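Local coordinates for protein fatty acyl CoA synthetase FADD13 (FATTY-ACYL-CoA SYNTHETASE) (Mycobacterium tuberculosis, PDB 3R44) that is an enzyme of the AMP-binding (ANL) superfamily, built of a large N-terminal part and a small C-terminal domain, at residues S194-S197 / A198-W202; F221-A224 / A225-V229; D207-Y210 / R211-L214. All coordinates share one frame; numbering follows the deposited sequence. Where two conformers were deposited one is given.

The three contacts follow one another along the chain in the order 1, 3, 2. Helix 192-205 carries contact 1, contact 3 (207-214) holds a beta turn, Arg209 to Asp212, that leads into strand 213-216, and contact 2 opens helix 223-235. Contacts 1 and 2 have centres about 11 Å apart and touch where Trp202 CD1 lies 3.7 Å from Thr227 CG2. Contact 3, its centre about 16 Å from each of the others, meets contact 2 through Leu214 CD2 and Thr228 CG2, 3.5 Å apart. Of the three, contact 1 reaches the bound histidine, through His196; the side chain of Thr227 in contact 2 is about 12 Å from that ligand.

Contact 1: S194-S197 / A198-W202; sequences SVHS and AASSW. With HIS (histidine), chain B.
Ser200 grips the carbonyl oxygen of His196 twice, one turn earlier in the helix. Its backbone N donates over 2.8 Å to His196 O, nearly straight at 163°, and its OG donates to the same oxygen over 2.9 Å. The two donors arrive from opposite faces of the carbonyl plane, the hydroxyl from well above it. A chi1 of -60°, with OG beside the backbone N, folds the short side chain back to make this possible; serine suits the place because its short side chain carries a hydroxyl donor that can reach the carbonyl one turn earlier. The tightly packed side of the helix carries Val195, Ala198 and Ala199. These small or branched nonpolar groups let Cys321, Phe174 and Phe231 come close, while backbone bonds such as Ala199 N to Val195 O, 2.9 Å, continue the ladder. The partly exposed side is looser and more polar, and here the His196 ring is sandwiched. Ser200 OG lies 3.4 Å above the plane on one face, toward the rim. Over the centre of the other face sits CG of the bound histidine, and His196 ND1 is 2.9 Å from the ligand's OXT. Ile18 and Met234 also touch the His196 side chain. Serine bonding back to the carbonyl four residues earlier is a familiar feature of alpha-helices, and here it lies behind one wall of the histidine pocket.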
loop_
_atom_site.group_PDB
_atom_site.type_symbol
_atom_site.label_atom_id
_atom_site.label_comp_id
_atom_site.label_asym_id
_atom_site.label_seq_id
_atom_site.Cartn_x
_atom_site.Cartn_y
_atom_site.Cartn_z
ATOM N N SER A 194 6.111 12.526 -8.670
ATOM C CA SER A 194 6.118 11.086 -8.346
ATOM C C SER A 194 4.758 10.440 -8.458
ATOM O O SER A 194 4.606 9.339 -8.917
ATOM C CB SER A 194 6.902 10.826 -7.017
ATOM O OG SER A 194 6.250 11.385 -5.866
ATOM N N VAL A 195 3.735 11.171 -8.053
ATOM C CA VAL A 195 2.384 10.734 -8.099
ATOM C C VAL A 195 1.944 10.582 -9.561
ATOM O O VAL A 195 1.320 9.586 -9.960
ATOM C CB VAL A 195 1.511 11.818 -7.327
ATOM C CG1 VAL A 195 0.084 11.762 -7.639
ATOM C CG2 VAL A 195 1.763 11.685 -5.823
ATOM N N HIS A 196 2.257 11.590 -10.353
ATOM C CA HIS A 196 1.955 11.531 -11.779
ATOM C C HIS A 196 2.669 10.333 -12.428
ATOM O O HIS A 196 2.085 9.624 -13.245
ATOM C CB HIS A 196 2.374 12.812 -12.455
ATOM C CG HIS A 196 2.381 12.728 -13.950
ATOM N ND1 HIS A 196 3.540 12.546 -14.682
ATOM C CD2 HIS A 196 1.362 12.749 -14.840
ATOM C CE1 HIS A 196 3.227 12.486 -15.969
ATOM N NE2 HIS A 196 1.914 12.625 -16.093
ATOM N N SER A 197 3.928 10.128 -12.068
ATOM C CA SER A 197 4.695 9.021 -12.655
ATOM C C SER A 197 4.097 7.675 -12.280
ATOM O O SER A 197 3.998 6.782 -13.108
ATOM C CB SER A 197 6.143 9.111 -12.230
ATOM O OG SER A 197 6.756 10.199 -12.903
ATOM N N ALA A 198 3.674 7.542 -11.043
ATOM C CA ALA A 198 3.107 6.307 -10.590
ATOM C C ALA A 198 1.793 6.089 -11.275
ATOM O O ALA A 198 1.503 4.975 -11.681
ATOM C CB ALA A 198 2.900 6.359 -9.044
ATOM N N ALA A 199 0.995 7.150 -11.424
ATOM C CA ALA A 199 -0.313 7.016 -12.079
ATOM C C ALA A 199 -0.059 6.609 -13.542
ATOM O O ALA A 199 -0.708 5.712 -14.088
ATOM C CB ALA A 199 -1.126 8.352 -11.973
ATOM N N SER A 200 0.892 7.271 -14.176
ATOM C CA SER A 200 1.236 6.955 -15.584
ATOM C C SER A 200 1.752 5.574 -15.749
ATOM O O SER A 200 1.422 4.897 -16.721
ATOM C CB SER A 200 2.328 7.861 -16.119
ATOM O OG SER A 200 1.902 9.175 -16.056
ATOM N N SER A 201 2.569 5.149 -14.779
ATOM C CA SER A 201 3.107 3.800 -14.764
ATOM C C SER A 201 1.965 2.761 -14.805
ATOM O O SER A 201 1.909 1.904 -15.662
ATOM C CB SER A 201 3.951 3.574 -13.528
ATOM O OG SER A 201 4.484 2.290 -13.621
ATOM N N TRP A 202 1.020 2.897 -13.898
ATOM C CA TRP A 202 -0.134 1.986 -13.895
ATOM C C TRP A 202 -0.933 2.060 -15.194
ATOM O O TRP A 202 -1.201 1.059 -15.850
ATOM C CB TRP A 202 -1.031 2.382 -12.740
ATOM C CG TRP A 202 -0.611 1.844 -11.455
ATOM C CD1 TRP A 202 0.265 2.392 -10.528
ATOM C CD2 TRP A 202 -1.105 0.674 -10.884
ATOM N NE1 TRP A 202 0.357 1.565 -9.421
ATOM C CE2 TRP A 202 -0.488 0.514 -9.616
ATOM C CE3 TRP A 202 -1.996 -0.317 -11.343
ATOM C CZ2 TRP A 202 -0.729 -0.607 -8.805
ATOM C CZ3 TRP A 202 -2.253 -1.396 -10.536
ATOM C CH2 TRP A 202 -1.630 -1.529 -9.267
HETATM N N HIS B . 6.178 15.314 -16.313
HETATM C CA HIS B . 5.305 16.032 -15.353
HETATM C C HIS B . 5.620 15.603 -13.937
HETATM O O HIS B . 5.984 16.362 -13.035
HETATM C CB HIS B . 3.832 15.757 -15.722
HETATM C CG HIS B . 2.847 16.012 -14.630
HETATM N ND1 HIS B . 1.513 16.267 -14.900
HETATM C CD2 HIS B . 2.977 16.052 -13.272
HETATM C CE1 HIS B . 0.866 16.441 -13.753
HETATM N NE2 HIS B . 1.728 16.304 -12.755
HETATM O OXT HIS B . 5.510 14.414 -13.650
#

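Contact 2: F221-A224 / A225-V229; sequences FHVA and ALTTV
Thr228 and Ala224 meet in the first turns of helix 223-235, the helix of the beta-alpha-beta unit formed with strands 213-216 and 238-241. His222 occupies the N-cap position.

Backbone hydrogen bonds set the helix going. His222 O, the first acceptor, receives Leu226 N over 3.1 Å, with a weak second bond from Ala225 N. The next rung is straighter: Thr227 N donates to Val223 O over 3.0 Å at 173°. The imidazole of His222 plays no part in these bonds; it leads away from the helix, and Phe221 CE1 lies 3.8 Å above one of its faces, toward the rim.

Nonpolar packing places the helix in the fold. The branched aliphatic groups of Val223 and Leu226 are buried against Phe174 of strand 172-178, and Val229 continues this surface onto Cys82 and Tyr86 of helix 79-91. Ala225, with only a methyl group, allows close approach to Leu216 of strand 213-216, whereas Ala224 lies on the exposed side of the helix.

Side-chain hydroxyls supply the third kind of interaction. Two threonines follow one another, and each can turn its OG1 back to the helix backbone while its CG2 packs. Thr227 OG1 lies 3.2 Å from Val223 O, but Cys321 O is its stronger partner, which ties the buried hydroxyl to a neighbouring loop. In Thr228 a chi1 of -62° puts OG1 beside the backbone N, and its 2.8 Å bond to Ala224 O is joined by one from Thr228 N at 3.0 Å, the two donors meeting that oxygen from opposite faces of its plane.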
loop_
_atom_site.group_PDB
_atom_site.type_symbol
_atom_site.label_atom_id
_atom_site.label_comp_id
_atom_site.label_asym_id
_atom_site.label_seq_id
_atom_site.Cartn_x
_atom_site.Cartn_y
_atom_site.Cartn_z
ATOM N N PHE A 221 -6.360 6.015 2.458
ATOM C CA PHE A 221 -5.094 6.367 3.042
ATOM C C PHE A 221 -3.976 5.391 2.663
ATOM O O PHE A 221 -2.885 5.550 3.166
ATOM C CB PHE A 221 -5.173 6.557 4.571
ATOM C CG PHE A 221 -5.808 5.373 5.323
ATOM C CD1 PHE A 221 -5.118 4.166 5.479
ATOM C CD2 PHE A 221 -7.119 5.468 5.830
ATOM C CE1 PHE A 221 -5.725 3.049 6.099
ATOM C CE2 PHE A 221 -7.718 4.380 6.475
ATOM C CZ PHE A 221 -7.014 3.162 6.620
ATOM N N HIS A 222 -4.271 4.334 1.914
ATOM C CA HIS A 222 -3.261 3.386 1.442
ATOM C C HIS A 222 -2.728 4.017 0.156
ATOM O O HIS A 222 -3.498 4.517 -0.649
ATOM C CB HIS A 222 -3.849 2.000 1.060
ATOM C CG HIS A 222 -4.304 1.172 2.218
ATOM N ND1 HIS A 222 -3.489 0.890 3.295
ATOM C CD2 HIS A 222 -5.478 0.534 2.456
ATOM C CE1 HIS A 222 -4.156 0.154 4.170
ATOM N NE2 HIS A 222 -5.369 -0.064 3.695
ATOM N N VAL A 223 -1.418 3.968 -0.038
ATOM C CA VAL A 223 -0.814 4.605 -1.196
ATOM C C VAL A 223 -1.349 4.099 -2.497
ATOM O O VAL A 223 -1.533 4.896 -3.439
ATOM C CB VAL A 223 0.748 4.574 -1.114
ATOM C CG1 VAL A 223 1.300 3.148 -1.449
ATOM C CG2 VAL A 223 1.306 5.589 -2.034
ATOM N N ALA A 224 -1.656 2.811 -2.604
ATOM C CA ALA A 224 -2.124 2.341 -3.861
ATOM C C ALA A 224 -3.529 2.824 -4.162
ATOM O O ALA A 224 -3.870 2.984 -5.334
ATOM C CB ALA A 224 -2.055 0.821 -3.958
ATOM N N ALA A 225 -4.333 3.096 -3.141
ATOM C CA ALA A 225 -5.679 3.566 -3.384
ATOM C C ALA A 225 -5.580 5.008 -3.829
ATOM O O ALA A 225 -6.317 5.461 -4.703
ATOM C CB ALA A 225 -6.566 3.426 -2.124
ATOM N N LEU A 226 -4.647 5.775 -3.252
ATOM C CA LEU A 226 -4.472 7.131 -3.695
ATOM C C LEU A 226 -4.029 7.221 -5.157
ATOM O O LEU A 226 -4.532 8.016 -5.950
ATOM C CB LEU A 226 -3.419 7.806 -2.789
ATOM C CG LEU A 226 -3.263 9.275 -2.920
ATOM C CD1 LEU A 226 -4.676 9.874 -3.096
ATOM C CD2 LEU A 226 -2.460 9.817 -1.644
ATOM N N THR A 227 -3.050 6.428 -5.506
ATOM C CA THR A 227 -2.592 6.344 -6.896
ATOM C C THR A 227 -3.742 5.949 -7.842
ATOM O O THR A 227 -3.856 6.530 -8.932
ATOM C CB THR A 227 -1.375 5.428 -6.967
ATOM O OG1 THR A 227 -0.338 6.013 -6.161
ATOM C CG2 THR A 227 -0.894 5.261 -8.413
ATOM N N THR A 228 -4.638 5.036 -7.410
ATOM C CA THR A 228 -5.834 4.631 -8.177
ATOM C C THR A 228 -6.749 5.794 -8.424
ATOM O O THR A 228 -7.235 5.993 -9.519
ATOM C CB THR A 228 -6.646 3.592 -7.428
ATOM O OG1 THR A 228 -5.841 2.445 -7.253
ATOM C CG2 THR A 228 -7.964 3.174 -8.135
ATOM N N VAL A 229 -6.971 6.606 -7.417
ATOM C CA VAL A 229 -7.818 7.793 -7.604
ATOM C C VAL A 229 -7.222 8.727 -8.686
ATOM O O VAL A 229 -7.907 9.247 -9.574
ATOM C CB VAL A 229 -7.980 8.518 -6.262
ATOM C CG1 VAL A 229 -8.507 9.999 -6.418
ATOM C CG2 VAL A 229 -8.805 7.665 -5.250
#

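Contact 3: D207-Y210 / R211-L214; sequences DVRY and RDRL
Arg211 lays its aliphatic chain over the ring of Tyr210, its CG 3.5 Å from the ring centroid and almost on the normal, a CH-pi contact. The two side chains run alongside each other, pointing the same way, with the guanidinium plane nearly perpendicular to the ring. Arg211 is the third residue of a type II beta turn from Arg209 to Asp212, and its positive phi, 73°, is the backbone conformation required there.

Asp212 closes the turn: its N donates to Arg209 O over 2.9 Å. Its carboxylate then reaches back, since chi1 of -87° sets CG beside the backbone N, and OD2 takes the N-H of Arg209 at 2.7 Å from well above the carboxylate plane. A water donates to both Tyr210 O and Asp212 OD1. A short acid suits this buried place, where it can accept from the turn it ends; OD2 also has a salt bridge to Arg287.

Arg213 begins strand 213-216, its side chain salt-bridged to Glu257, and Leu214 packs inward against Val237, Phe231 and Ile261.

In the first half, Arg209 grips Asp207 side-on, NE to OD1 at 3.0 Å and NH2 to OD2 at 2.9 Å. For Asp212, the salt bridge to Arg287 and the N-H of Arg209 would probably favour the ionised form. Through its N and its OD2, this one residue holds both the carbonyl and the N-H of Arg209, tying the two ends of the turn together where the chain enters the central sheet.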
loop_
_atom_site.group_PDB
_atom_site.type_symbol
_atom_site.label_atom_id
_atom_site.label_comp_id
_atom_site.label_asym_id
_atom_site.label_seq_id
_atom_site.Cartn_x
_atom_site.Cartn_y
_atom_site.Cartn_z
ATOM N N ASP A 207 -4.228 -3.057 -18.489
ATOM C CA ASP A 207 -5.231 -2.832 -19.506
ATOM C C ASP A 207 -6.371 -1.995 -18.925
ATOM O O ASP A 207 -7.413 -2.525 -18.567
ATOM C CB ASP A 207 -5.723 -4.161 -20.084
ATOM C CG ASP A 207 -6.788 -3.996 -21.182
ATOM O OD1 ASP A 207 -7.109 -2.870 -21.691
ATOM O OD2 ASP A 207 -7.314 -5.053 -21.547
ATOM N N VAL A 208 -6.155 -0.692 -18.794
ATOM C CA VAL A 208 -7.190 0.248 -18.346
ATOM C C VAL A 208 -7.607 1.096 -19.548
ATOM O O VAL A 208 -6.744 1.433 -20.404
ATOM C CB VAL A 208 -6.734 1.121 -17.180
ATOM C CG1 VAL A 208 -5.509 1.990 -17.552
ATOM C CG2 VAL A 208 -7.927 1.988 -16.639
ATOM N N ARG A 209 -8.909 1.397 -19.645
ATOM C CA ARG A 209 -9.512 2.018 -20.842
ATOM C C ARG A 209 -10.333 3.239 -20.483
ATOM O O ARG A 209 -10.888 3.319 -19.391
ATOM C CB ARG A 209 -10.396 0.992 -21.543
ATOM C CG ARG A 209 -9.682 -0.311 -21.863
ATOM C CD ARG A 209 -10.632 -1.326 -22.446
ATOM N NE ARG A 209 -9.979 -2.615 -22.504
ATOM C CZ ARG A 209 -10.595 -3.725 -22.888
ATOM N NH1 ARG A 209 -11.878 -3.700 -23.214
ATOM N NH2 ARG A 209 -9.919 -4.866 -22.916
ATOM N N TYR A 210 -10.368 4.197 -21.403
ATOM C CA TYR A 210 -11.234 5.349 -21.300
ATOM C C TYR A 210 -12.640 4.880 -21.014
ATOM O O TYR A 210 -13.120 3.944 -21.658
ATOM C CB TYR A 210 -11.210 6.127 -22.589
ATOM C CG TYR A 210 -12.112 7.347 -22.587
ATOM C CD1 TYR A 210 -12.080 8.259 -21.545
ATOM C CD2 TYR A 210 -13.013 7.584 -23.636
ATOM C CE1 TYR A 210 -12.922 9.419 -21.544
ATOM C CE2 TYR A 210 -13.854 8.731 -23.638
ATOM C CZ TYR A 210 -13.791 9.637 -22.574
ATOM O OH TYR A 210 -14.600 10.757 -22.549
ATOM N N ARG A 211 -13.278 5.520 -20.033
ATOM C CA ARG A 211 -14.636 5.230 -19.575
ATOM C C ARG A 211 -14.776 3.908 -18.758
ATOM O O ARG A 211 -15.889 3.557 -18.381
ATOM C CB ARG A 211 -15.646 5.292 -20.749
ATOM C CG ARG A 211 -15.658 6.645 -21.456
ATOM C CD ARG A 211 -16.760 6.893 -22.484
ATOM N NE ARG A 211 -18.009 7.126 -21.770
ATOM C CZ ARG A 211 -18.625 8.302 -21.626
ATOM N NH1 ARG A 211 -18.162 9.410 -22.210
ATOM N NH2 ARG A 211 -19.748 8.355 -20.913
ATOM N N ASP A 212 -13.664 3.210 -18.446
ATOM C CA ASP A 212 -13.744 2.071 -17.526
ATOM C C ASP A 212 -14.344 2.595 -16.187
ATOM O O ASP A 212 -14.229 3.767 -15.819
ATOM C CB ASP A 212 -12.373 1.437 -17.228
ATOM C CG ASP A 212 -11.946 0.376 -18.225
ATOM O OD1 ASP A 212 -12.784 -0.147 -19.010
ATOM O OD2 ASP A 212 -10.722 0.004 -18.236
ATOM N N ARG A 213 -15.000 1.681 -15.484
ATOM C CA ARG A 213 -15.555 1.915 -14.168
ATOM C C ARG A 213 -14.822 1.037 -13.171
ATOM O O ARG A 213 -14.729 -0.194 -13.346
ATOM C CB ARG A 213 -17.052 1.629 -14.199
ATOM C CG ARG A 213 -17.697 2.369 -15.286
ATOM C CD ARG A 213 -19.178 2.220 -15.425
ATOM N NE ARG A 213 -20.024 2.706 -14.334
ATOM C CZ ARG A 213 -20.513 3.937 -14.243
ATOM N NH1 ARG A 213 -20.146 4.841 -15.119
ATOM N NH2 ARG A 213 -21.369 4.258 -13.269
ATOM N N LEU A 214 -14.283 1.654 -12.125
ATOM C CA LEU A 214 -13.310 0.991 -11.274
ATOM C C LEU A 214 -13.785 1.011 -9.828
ATOM O O LEU A 214 -14.003 2.083 -9.222
ATOM C CB LEU A 214 -11.916 1.651 -11.446
ATOM C CG LEU A 214 -10.780 0.927 -10.706
ATOM C CD1 LEU A 214 -9.427 1.271 -11.337
ATOM C CD2 LEU A 214 -10.773 1.363 -9.236
HETATM O O HOH W 1 -14.376 1.173 -20.991
#